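Local coordinates for protein putative surface-anchored fimbrial subunit (Corynebacterium diphtheriae, PDB 3HR6) that forms the shaft of the Corynebacterium diphtheriae pilus as its major pilin, a surface-anchored subunit built of tandem Ig-like modules, at residues P286-G290 with D291-R295; A398-S401 with G402-L405; Q373-N377 with V378-T382. All coordinates share one frame; numbering follows the deposited sequence.

Contact 1: residues P286-G290 with D291-R295; sequences PEESG and DAALR
Gly290 and Ala293 close a type I beta turn at the tip of the loop between strand 268-276 and strand 297-298. The turn is held by one backbone hydrogen bond, from Ala293 N to Gly290 O at 3.1 Å. The bond is fairly straight, 161° at the hydrogen.

Side-chain contact is slight and centres on the Ala293 methyl. Ala293 CB faces back towards 286-290 and lies against Gly290 O at 3.3 Å. The carboxylate of Glu288 lies over the same methyl, with OE1 nearest. The Glu288 chain starts with CG opposite the backbone N (chi1 -171°) and bends at chi2, which carries its end towards 291-295.

Both limbs also bond to residues outside the loop. Glu287 forms a salt bridge with Arg229. Asp291 O accepts from Asn106 ND2, and Arg295 shares backbone bonding with Leu105, so the loop also touches the part of the chain that belongs to the N-terminal pilin family.

Two waters fill in where the limbs do not meet directly. One lies within bonding distance of both Pro286 O and Leu294 O, which compete for its protons with other acceptors nearby. Leu294 O also accepts from Trp284 NE1. The other water donates to Glu288 OE1 at 2.5 Å and accepts a weak bond from Leu294 N at 2.7 Å.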
ATOM      1  N   PRO A 286       0.181   5.384  -6.612  1.00 16.63           N
ATOM      2  CA  PRO A 286       0.227   5.724  -5.209  1.00 17.92           C
ATOM      3  C   PRO A 286       1.647   5.823  -4.664  1.00 19.65           C
ATOM      4  O   PRO A 286       1.841   6.384  -3.575  1.00 21.02           O
ATOM      5  CB  PRO A 286      -0.524   4.569  -4.538  1.00 16.46           C
ATOM      6  CG  PRO A 286      -0.408   3.436  -5.465  1.00 18.52           C
ATOM      7  CD  PRO A 286      -0.303   4.006  -6.831  1.00 17.14           C
ATOM      8  N   GLU A 287       2.613   5.287  -5.401  1.00 21.45           N
ATOM      9  CA  GLU A 287       4.017   5.351  -4.981  1.00 24.18           C
ATOM     10  C   GLU A 287       4.793   6.322  -5.877  1.00 26.69           C
ATOM     11  O   GLU A 287       5.979   6.124  -6.140  1.00 27.89           O
ATOM     12  CB  GLU A 287       4.621   3.925  -4.889  1.00 23.47           C
ATOM     13  CG  GLU A 287       3.719   2.961  -4.032  1.00 23.74           C
ATOM     14  CD  GLU A 287       4.314   1.571  -3.777  1.00 24.05           C
ATOM     15  OE1 GLU A 287       5.327   1.263  -4.443  1.00 26.55           O
ATOM     16  OE2 GLU A 287       3.760   0.828  -2.926  1.00 25.07           O
ATOM     17  N   GLU A 288       4.098   7.364  -6.350  1.00 29.05           N
ATOM     18  CA  GLU A 288       4.700   8.512  -7.039  1.00 31.09           C
ATOM     19  C   GLU A 288       5.133   9.570  -5.996  1.00 32.98           C
ATOM     20  O   GLU A 288       4.704   9.536  -4.831  1.00 35.22           O
ATOM     21  CB  GLU A 288       3.657   9.073  -7.997  1.00 31.30           C
ATOM     22  CG  GLU A 288       4.075  10.139  -9.003  1.00 32.01           C
ATOM     23  CD  GLU A 288       3.036  11.256  -9.112  1.00 33.00           C
ATOM     24  OE1 GLU A 288       1.869  11.069  -8.671  1.00 35.27           O
ATOM     25  OE2 GLU A 288       3.372  12.337  -9.614  1.00 30.74           O
ATOM     26  N   SER A 289       5.895  10.564  -6.446  1.00 34.70           N
ATOM     27  CA  SER A 289       6.904  11.254  -5.626  1.00 35.49           C
ATOM     28  C   SER A 289       6.702  12.756  -5.337  1.00 35.15           C
ATOM     29  O   SER A 289       6.419  13.128  -4.198  1.00 35.73           O
ATOM     30  CB  SER A 289       8.235  11.087  -6.349  1.00 35.39           C
ATOM     31  OG  SER A 289       8.004  11.326  -7.723  1.00 37.53           O
ATOM     32  N   GLY A 290       6.872  13.600  -6.359  1.00 34.80           N
ATOM     33  CA  GLY A 290       6.979  15.065  -6.209  1.00 34.21           C
ATOM     34  C   GLY A 290       5.978  15.838  -5.344  1.00 33.57           C
ATOM     35  O   GLY A 290       5.018  15.287  -4.791  1.00 33.89           O
ATOM     36  N   ASP A 291       6.211  17.144  -5.237  1.00 32.89           N
ATOM     37  CA  ASP A 291       5.402  18.007  -4.369  1.00 31.79           C
ATOM     38  C   ASP A 291       3.903  18.068  -4.737  1.00 30.78           C
ATOM     39  O   ASP A 291       3.059  18.276  -3.863  1.00 30.15           O
ATOM     40  CB  ASP A 291       5.986  19.435  -4.322  1.00 32.57           C
ATOM     41  CG  ASP A 291       7.059  19.612  -3.235  1.00 33.57           C
ATOM     42  OD1 ASP A 291       7.421  18.629  -2.544  1.00 35.76           O
ATOM     43  OD2 ASP A 291       7.540  20.750  -3.066  1.00 36.87           O
ATOM     44  N   ALA A 292       3.574  17.886  -6.017  1.00 29.21           N
ATOM     45  CA  ALA A 292       2.181  17.990  -6.476  1.00 28.24           C
ATOM     46  C   ALA A 292       1.446  16.648  -6.390  1.00 26.75           C
ATOM     47  O   ALA A 292       0.251  16.565  -6.688  1.00 27.25           O
ATOM     48  CB  ALA A 292       2.135  18.527  -7.906  1.00 27.84           C
ATOM     49  N   ALA A 293       2.148  15.597  -5.974  1.00 24.80           N
ATOM     50  CA  ALA A 293       1.589  14.294  -6.021  1.00 22.89           C
ATOM     51  C   ALA A 293       0.403  14.263  -5.041  1.00 22.07           C
ATOM     52  O   ALA A 293       0.514  14.780  -3.922  1.00 23.60           O
ATOM     53  CB  ALA A 293       2.668  13.222  -5.675  1.00 22.48           C
ATOM     54  N   LEU A 294      -0.740  13.742  -5.493  1.00 19.69           N
ATOM     55  CA  LEU A 294      -1.835  13.374  -4.602  1.00 18.32           C
ATOM     56  C   LEU A 294      -1.308  12.344  -3.596  1.00 17.56           C
ATOM     57  O   LEU A 294      -0.848  11.258  -3.989  1.00 17.21           O
ATOM     58  CB  LEU A 294      -3.006  12.761  -5.384  1.00 19.12           C
ATOM     59  CG  LEU A 294      -3.641  13.580  -6.501  1.00 21.36           C
ATOM     60  CD1 LEU A 294      -4.592  12.717  -7.304  1.00 23.28           C
ATOM     61  CD2 LEU A 294      -4.371  14.752  -5.926  1.00 22.47           C
ATOM     62  N   ARG A 295      -1.387  12.684  -2.313  1.00 15.47           N
ATOM     63  CA  ARG A 295      -0.778  11.857  -1.264  1.00 15.28           C
ATOM     64  C   ARG A 295      -1.830  10.881  -0.752  1.00 14.98           C
ATOM     65  O   ARG A 295      -2.860  11.290  -0.250  1.00 14.83           O
ATOM     66  CB  ARG A 295      -0.206  12.760  -0.165  1.00 16.21           C
ATOM     67  CG  ARG A 295       0.380  12.050   1.078  1.00 16.76           C
ATOM     68  CD  ARG A 295       1.537  11.157   0.731  1.00 21.51           C
ATOM     69  NE  ARG A 295       2.033  10.383   1.878  1.00 23.32           N
ATOM     70  CZ  ARG A 295       3.087   9.557   1.827  1.00 26.47           C
ATOM     71  NH1 ARG A 295       3.783   9.420   0.696  1.00 26.13           N
ATOM     72  NH2 ARG A 295       3.474   8.883   2.917  1.00 25.37           N
TER
HETATM   73  O   HOH W   1       0.527   8.701  -2.590  1.00 17.40           O
HETATM   74  O   HOH W   2      -0.044  12.012  -7.429  1.00 33.88           O

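Contact 2: residues A398-S401 with G402-L405; sequences ATAS and GYEL
The backbone reverses between Ala400 and Tyr403 in a type II beta turn, closed by a hydrogen bond from Tyr403 N to Ala400 O (3.2 Å, 159° at the hydrogen). The two arms run nearly opposite ways, 161° apart end to end. Gly402 takes the third position with a positive phi, where type II turns commonly have glycine.

The Tyr403 side chain folds back over the turn. Its CG lies beside its own backbone N (chi1 -77°), which brings the ring alongside the first arm. CD2 meets Ala400 CB at 3.7 Å and Ser401 O at 3.4 Å, both obliquely. Ala400 O sits at the ring edge, in plane, and touches Tyr403 CB at 3.5 Å.

The turn lies in the loop that joins strand 391-398 to strand 410-412, two neighbours in an antiparallel four-stranded sheet near the C-terminal end of the chain. Outside the loop, the Tyr403 ring packs edge-to-face with Phe315, at the end of strand 302-315. Its OH makes a weak hydrogen bond with Arg324 NH1.

Thr399 lies between the arms further back. Its side chain stands roughly perpendicular to that of Tyr403, with OG1 beside Tyr403 CB. OG1 also makes a weak hydrogen bond with Asn432 OD1. The CG2 methyl reaches Tyr403 O at 3.6 Å. The side chains of Thr399 and Leu405 lie antiparallel, side by side, CG2 against CD2 at 3.9 Å. The same CD2 of Leu405 lies against Ala398 C at 3.7 Å.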
ATOM      1  N   ALA A 398      17.210 -40.248  -8.174  1.00 13.09           N
ATOM      2  CA  ALA A 398      18.001 -40.894  -9.199  1.00 13.78           C
ATOM      3  C   ALA A 398      19.438 -40.419  -9.072  1.00 13.70           C
ATOM      4  O   ALA A 398      19.714 -39.338  -8.524  1.00 12.19           O
ATOM      5  CB  ALA A 398      17.430 -40.612 -10.582  1.00 13.66           C
ATOM      6  N   THR A 399      20.343 -41.271  -9.524  1.00 13.80           N
ATOM      7  CA  THR A 399      21.743 -40.933  -9.550  1.00 13.71           C
ATOM      8  C   THR A 399      22.403 -41.499 -10.806  1.00 13.77           C
ATOM      9  O   THR A 399      21.718 -41.912 -11.731  1.00 15.05           O
ATOM     10  CB  THR A 399      22.382 -41.416  -8.259  1.00 13.18           C
ATOM     11  OG1 THR A 399      23.697 -40.865  -8.129  1.00 15.75           O
ATOM     12  CG2 THR A 399      22.401 -42.960  -8.217  1.00 13.44           C
ATOM     13  N   ALA A 400      23.726 -41.459 -10.859  1.00 13.82           N
ATOM     14  CA  ALA A 400      24.454 -41.872 -12.045  1.00 14.49           C
ATOM     15  C   ALA A 400      24.619 -43.390 -12.059  1.00 15.27           C
ATOM     16  O   ALA A 400      24.462 -44.035 -11.029  1.00 15.48           O
ATOM     17  CB  ALA A 400      25.794 -41.185 -12.087  1.00 13.77           C
ATOM     18  N   SER A 401      24.938 -43.939 -13.233  1.00 16.92           N
ATOM     19  CA  SER A 401      25.235 -45.383 -13.396  1.00 17.95           C
ATOM     20  C   SER A 401      26.279 -45.852 -12.400  1.00 17.94           C
ATOM     21  O   SER A 401      27.394 -45.322 -12.376  1.00 18.34           O
ATOM     22  CB  SER A 401      25.782 -45.666 -14.800  1.00 18.57           C
ATOM     23  OG  SER A 401      24.716 -45.782 -15.718  1.00 23.06           O
ATOM     24  N   GLY A 402      25.951 -46.881 -11.620  1.00 17.74           N
ATOM     25  CA  GLY A 402      26.927 -47.485 -10.724  1.00 17.37           C
ATOM     26  C   GLY A 402      27.175 -46.792  -9.397  1.00 16.98           C
ATOM     27  O   GLY A 402      28.051 -47.212  -8.629  1.00 17.20           O
ATOM     28  N   TYR A 403      26.389 -45.746  -9.119  1.00 16.70           N
ATOM     29  CA  TYR A 403      26.415 -45.032  -7.852  1.00 16.15           C
ATOM     30  C   TYR A 403      25.255 -45.495  -6.973  1.00 16.02           C
ATOM     31  O   TYR A 403      24.254 -45.997  -7.486  1.00 16.38           O
ATOM     32  CB  TYR A 403      26.335 -43.504  -8.085  1.00 15.82           C
ATOM     33  CG  TYR A 403      27.672 -42.982  -8.549  1.00 14.72           C
ATOM     34  CD1 TYR A 403      28.595 -42.502  -7.637  1.00 16.41           C
ATOM     35  CD2 TYR A 403      28.033 -43.055  -9.867  1.00 14.91           C
ATOM     36  CE1 TYR A 403      29.868 -42.083  -8.048  1.00 18.33           C
ATOM     37  CE2 TYR A 403      29.292 -42.633 -10.292  1.00 16.33           C
ATOM     38  CZ  TYR A 403      30.205 -42.155  -9.375  1.00 16.91           C
ATOM     39  OH  TYR A 403      31.452 -41.722  -9.819  1.00 20.83           O
ATOM     40  N   GLU A 404      25.421 -45.311  -5.664  1.00 16.71           N
ATOM     41  CA  GLU A 404      24.423 -45.671  -4.652  1.00 17.54           C
ATOM     42  C   GLU A 404      23.563 -44.458  -4.315  1.00 16.92           C
ATOM     43  O   GLU A 404      24.076 -43.383  -3.995  1.00 16.91           O
ATOM     44  CB  GLU A 404      25.080 -46.125  -3.338  1.00 18.19           C
ATOM     45  CG  GLU A 404      26.189 -47.153  -3.456  1.00 21.21           C
ATOM     46  CD  GLU A 404      25.689 -48.522  -3.846  1.00 23.97           C
ATOM     47  OE1 GLU A 404      24.465 -48.755  -3.796  1.00 26.05           O
ATOM     48  OE2 GLU A 404      26.535 -49.371  -4.202  1.00 29.88           O
ATOM     49  N   LEU A 405      22.247 -44.636  -4.327  1.00 16.08           N
ATOM     50  CA  LEU A 405      21.366 -43.580  -3.883  1.00 15.38           C
ATOM     51  C   LEU A 405      21.544 -43.273  -2.393  1.00 16.10           C
ATOM     52  O   LEU A 405      21.701 -44.166  -1.563  1.00 16.78           O
ATOM     53  CB  LEU A 405      19.903 -43.970  -4.120  1.00 14.10           C
ATOM     54  CG  LEU A 405      19.457 -43.886  -5.575  1.00 13.31           C
ATOM     55  CD1 LEU A 405      18.210 -44.688  -5.883  1.00 11.60           C
ATOM     56  CD2 LEU A 405      19.258 -42.415  -5.985  1.00 13.66           C
TER

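Contact 3: residues Q373-N377 with V378-T382; sequences QLESN and VMKYT
Glu375 and Val378 close a tight beta hairpin through a type I' turn, with Ser376 and Asn377 at its tip. Glu375 N donates to Val378 O at 2.8 Å. Further along, Gln373 and Lys380 form a hydrogen-bonded pair: Gln373 N to Lys380 O is 3.0 Å, and Lys380 N to Gln373 O is 2.8 Å. Leu374 and Met379 form the non-hydrogen-bonded pair between these rungs.

The Glu375 side chain runs along the face it shares with Gln373, Val378 and Lys380. Its CB lies beside Val378 O. CG stays next to the backbone N (chi1 -58°), and the extended chain then brings CD over Lys380 CB. OE1 touches Lys380 CG at 3.8 Å. This is contact with the aliphatic stem; in one of two conformers, Lys380 NZ bonds instead to Tyr381 O. A water lies 2.7 Å from Glu375 OE2, and also within bonding distance of Lys380 O and Thr382 OG1. Acceptors around it share its protons. The water thus links the carboxylate to the second strand. In one of the two conformers of Gln373, NE2 donates to this water and OE1 accepts from Ala151 N.

On the other face, Met379 SD lies against the backbone of the first strand, 3.5 Å from Gln373 C. Leu374 CD1 reaches Val378 N at 3.5 Å.

The hairpin joins the end of strand 361-375 to strand 378-383. Gln373 packs on Val302 of strand 302-315, and Tyr381 on Lys305 of the same strand. Leu374 touches Glu146 and Ser300 in loops, and Met379 packs on Leu372 of strand 361-375.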
ATOM      1  N   GLN A 373       3.615  -9.452   8.658  1.00 13.53           N
ATOM      2  CA  GLN A 373       2.466  -8.584   8.479  0.50 14.03           C
ATOM      3  C   GLN A 373       1.910  -8.180   9.839  1.00 14.37           C
ATOM      4  O   GLN A 373       2.225  -8.796  10.870  1.00 14.01           O
ATOM      5  CB  GLN A 373       1.393  -9.314   7.674  0.50 14.28           C
ATOM      6  CG  GLN A 373       0.994 -10.644   8.292  0.50 14.45           C
ATOM      7  CD  GLN A 373       0.301 -11.560   7.321  0.50 15.40           C
ATOM      8  OE1 GLN A 373      -0.431 -11.115   6.440  0.50 15.82           O
ATOM      9  NE2 GLN A 373       0.493 -12.863   7.506  0.50 14.66           N
ATOM     10  N   LEU A 374       1.014  -7.197   9.817  1.00 16.11           N
ATOM     11  CA  LEU A 374       0.408  -6.693  11.014  1.00 19.04           C
ATOM     12  C   LEU A 374      -0.663  -7.639  11.538  1.00 21.35           C
ATOM     13  O   LEU A 374      -1.506  -8.128  10.795  1.00 22.43           O
ATOM     14  CB  LEU A 374      -0.185  -5.318  10.692  1.00 19.39           C
ATOM     15  CG  LEU A 374      -0.388  -4.338  11.791  1.00 23.20           C
ATOM     16  CD1 LEU A 374       0.940  -4.000  12.438  1.00 21.18           C
ATOM     17  CD2 LEU A 374      -1.060  -3.118  11.172  1.00 22.03           C
ATOM     18  N   GLU A 375      -0.620  -7.919  12.837  1.00 22.73           N
ATOM     19  CA  GLU A 375      -1.662  -8.686  13.488  1.00 24.53           C
ATOM     20  C   GLU A 375      -1.876  -8.016  14.819  1.00 25.72           C
ATOM     21  O   GLU A 375      -0.912  -7.839  15.577  1.00 25.18           O
ATOM     22  CB  GLU A 375      -1.245 -10.136  13.638  1.00 25.40           C
ATOM     23  CG  GLU A 375      -0.916 -10.756  12.311  1.00 26.54           C
ATOM     24  CD  GLU A 375      -0.625 -12.230  12.372  1.00 30.21           C
ATOM     25  OE1 GLU A 375      -0.642 -12.813  13.493  1.00 33.61           O
ATOM     26  OE2 GLU A 375      -0.411 -12.787  11.268  1.00 27.45           O
ATOM     27  N   SER A 376      -3.115  -7.577  15.063  1.00 26.98           N
ATOM     28  CA  SER A 376      -3.447  -6.775  16.247  1.00 26.91           C
ATOM     29  C   SER A 376      -2.462  -5.616  16.432  1.00 27.32           C
ATOM     30  O   SER A 376      -1.906  -5.402  17.515  1.00 28.02           O
ATOM     31  CB  SER A 376      -3.481  -7.667  17.466  1.00 27.35           C
ATOM     32  OG  SER A 376      -4.321  -8.803  17.246  1.00 27.44           O
ATOM     33  N   ASN A 377      -2.235  -4.886  15.351  1.00 27.03           N
ATOM     34  CA  ASN A 377      -1.344  -3.726  15.329  1.00 26.77           C
ATOM     35  C   ASN A 377       0.117  -4.001  15.701  1.00 25.16           C
ATOM     36  O   ASN A 377       0.896  -3.064  15.930  1.00 25.66           O
ATOM     37  CB  ASN A 377      -1.930  -2.569  16.187  1.00 27.92           C
ATOM     38  CG  ASN A 377      -1.610  -1.181  15.603  1.00 30.90           C
ATOM     39  OD1 ASN A 377      -1.669  -0.960  14.374  1.00 35.37           O
ATOM     40  ND2 ASN A 377      -1.272  -0.235  16.483  1.00 34.11           N
ATOM     41  N   VAL A 378       0.503  -5.274  15.705  1.00 23.34           N
ATOM     42  CA  VAL A 378       1.893  -5.658  15.887  1.00 21.97           C
ATOM     43  C   VAL A 378       2.364  -6.491  14.689  1.00 18.91           C
ATOM     44  O   VAL A 378       1.691  -7.432  14.264  1.00 18.65           O
ATOM     45  CB  VAL A 378       2.120  -6.487  17.166  1.00 22.32           C
ATOM     46  CG1 VAL A 378       1.347  -7.805  17.155  1.00 24.05           C
ATOM     47  CG2 VAL A 378       3.604  -6.778  17.355  1.00 23.81           C
ATOM     48  N   MET A 379       3.533  -6.140  14.185  1.00 17.90           N
ATOM     49  CA  MET A 379       4.133  -6.904  13.095  1.00 16.95           C
ATOM     50  C   MET A 379       4.560  -8.283  13.631  1.00 15.49           C
ATOM     51  O   MET A 379       5.333  -8.397  14.609  1.00 17.00           O
ATOM     52  CB  MET A 379       5.374  -6.254  12.502  1.00 16.98           C
ATOM     53  CG  MET A 379       5.194  -5.147  11.557  1.00 17.90           C
ATOM     54  SD  MET A 379       4.217  -5.591  10.103  1.00 20.26           S
ATOM     55  CE  MET A 379       4.132  -3.972   9.393  1.00 21.18           C
ATOM     56  N   LYS A 380       4.066  -9.305  12.949  1.00 15.04           N
ATOM     57  CA  LYS A 380       4.291 -10.694  13.308  0.50 14.80           C
ATOM     58  C   LYS A 380       4.712 -11.487  12.072  1.00 14.07           C
ATOM     59  O   LYS A 380       4.131 -11.332  10.990  1.00 12.98           O
ATOM     60  CB  LYS A 380       3.009 -11.294  13.910  0.50 16.12           C
ATOM     61  CG  LYS A 380       3.086 -12.785  14.274  0.50 17.61           C
ATOM     62  CD  LYS A 380       3.091 -13.040  15.772  0.50 19.88           C
ATOM     63  CE  LYS A 380       3.573 -14.464  16.097  0.50 19.35           C
ATOM     64  NZ  LYS A 380       3.551 -15.397  14.922  0.50 19.69           N
ATOM     65  N   TYR A 381       5.715 -12.346  12.250  1.00 13.51           N
ATOM     66  CA  TYR A 381       6.135 -13.260  11.208  1.00 13.31           C
ATOM     67  C   TYR A 381       5.461 -14.610  11.427  1.00 12.37           C
ATOM     68  O   TYR A 381       5.476 -15.149  12.561  1.00 12.20           O
ATOM     69  CB  TYR A 381       7.668 -13.456  11.230  1.00 13.96           C
ATOM     70  CG  TYR A 381       8.151 -14.470  10.224  1.00 12.37           C
ATOM     71  CD1 TYR A 381       8.393 -14.126   8.879  1.00 10.37           C
ATOM     72  CD2 TYR A 381       8.290 -15.799  10.576  1.00 13.06           C
ATOM     73  CE1 TYR A 381       8.797 -15.052   7.942  1.00 13.12           C
ATOM     74  CE2 TYR A 381       8.702 -16.746   9.639  1.00 12.46           C
ATOM     75  CZ  TYR A 381       8.985 -16.362   8.305  1.00 11.67           C
ATOM     76  OH  TYR A 381       9.362 -17.257   7.345  1.00 12.49           O
ATOM     77  N   THR A 382       4.885 -15.126  10.345  1.00 13.29           N
ATOM     78  CA  THR A 382       4.360 -16.470  10.298  1.00 13.49           C
ATOM     79  C   THR A 382       5.075 -17.306   9.282  1.00 12.65           C
ATOM     80  O   THR A 382       5.232 -16.907   8.143  1.00 13.09           O
ATOM     81  CB  THR A 382       2.842 -16.484   9.989  1.00 14.90           C
ATOM     82  OG1 THR A 382       2.175 -15.718  11.001  1.00 18.47           O
ATOM     83  CG2 THR A 382       2.310 -17.910  10.085  1.00 18.35           C
TER
HETATM   84  O   HOH W   3       2.103 -13.067  10.234  1.00 15.79           O

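How the contacts relate
The three sites are spread along an elongated chain and do not touch. In sequence, contact 1 comes first, then contact 3, then contact 2. Contacts 1 and 3 are closest, with centres about 28 Å apart. Contact 2 lies about 60 Å from contact 1 and about 47 Å from contact 3, centre to centre. Strand 302-315 connects the last two: residues at 373-382 pack on it near its start, and those at 398-405 pack on its end. Contact 1 instead rests on strand 268-276, which pairs with strand 302-315. All three are surface turns, set at different points along the tandem modules of the pilin.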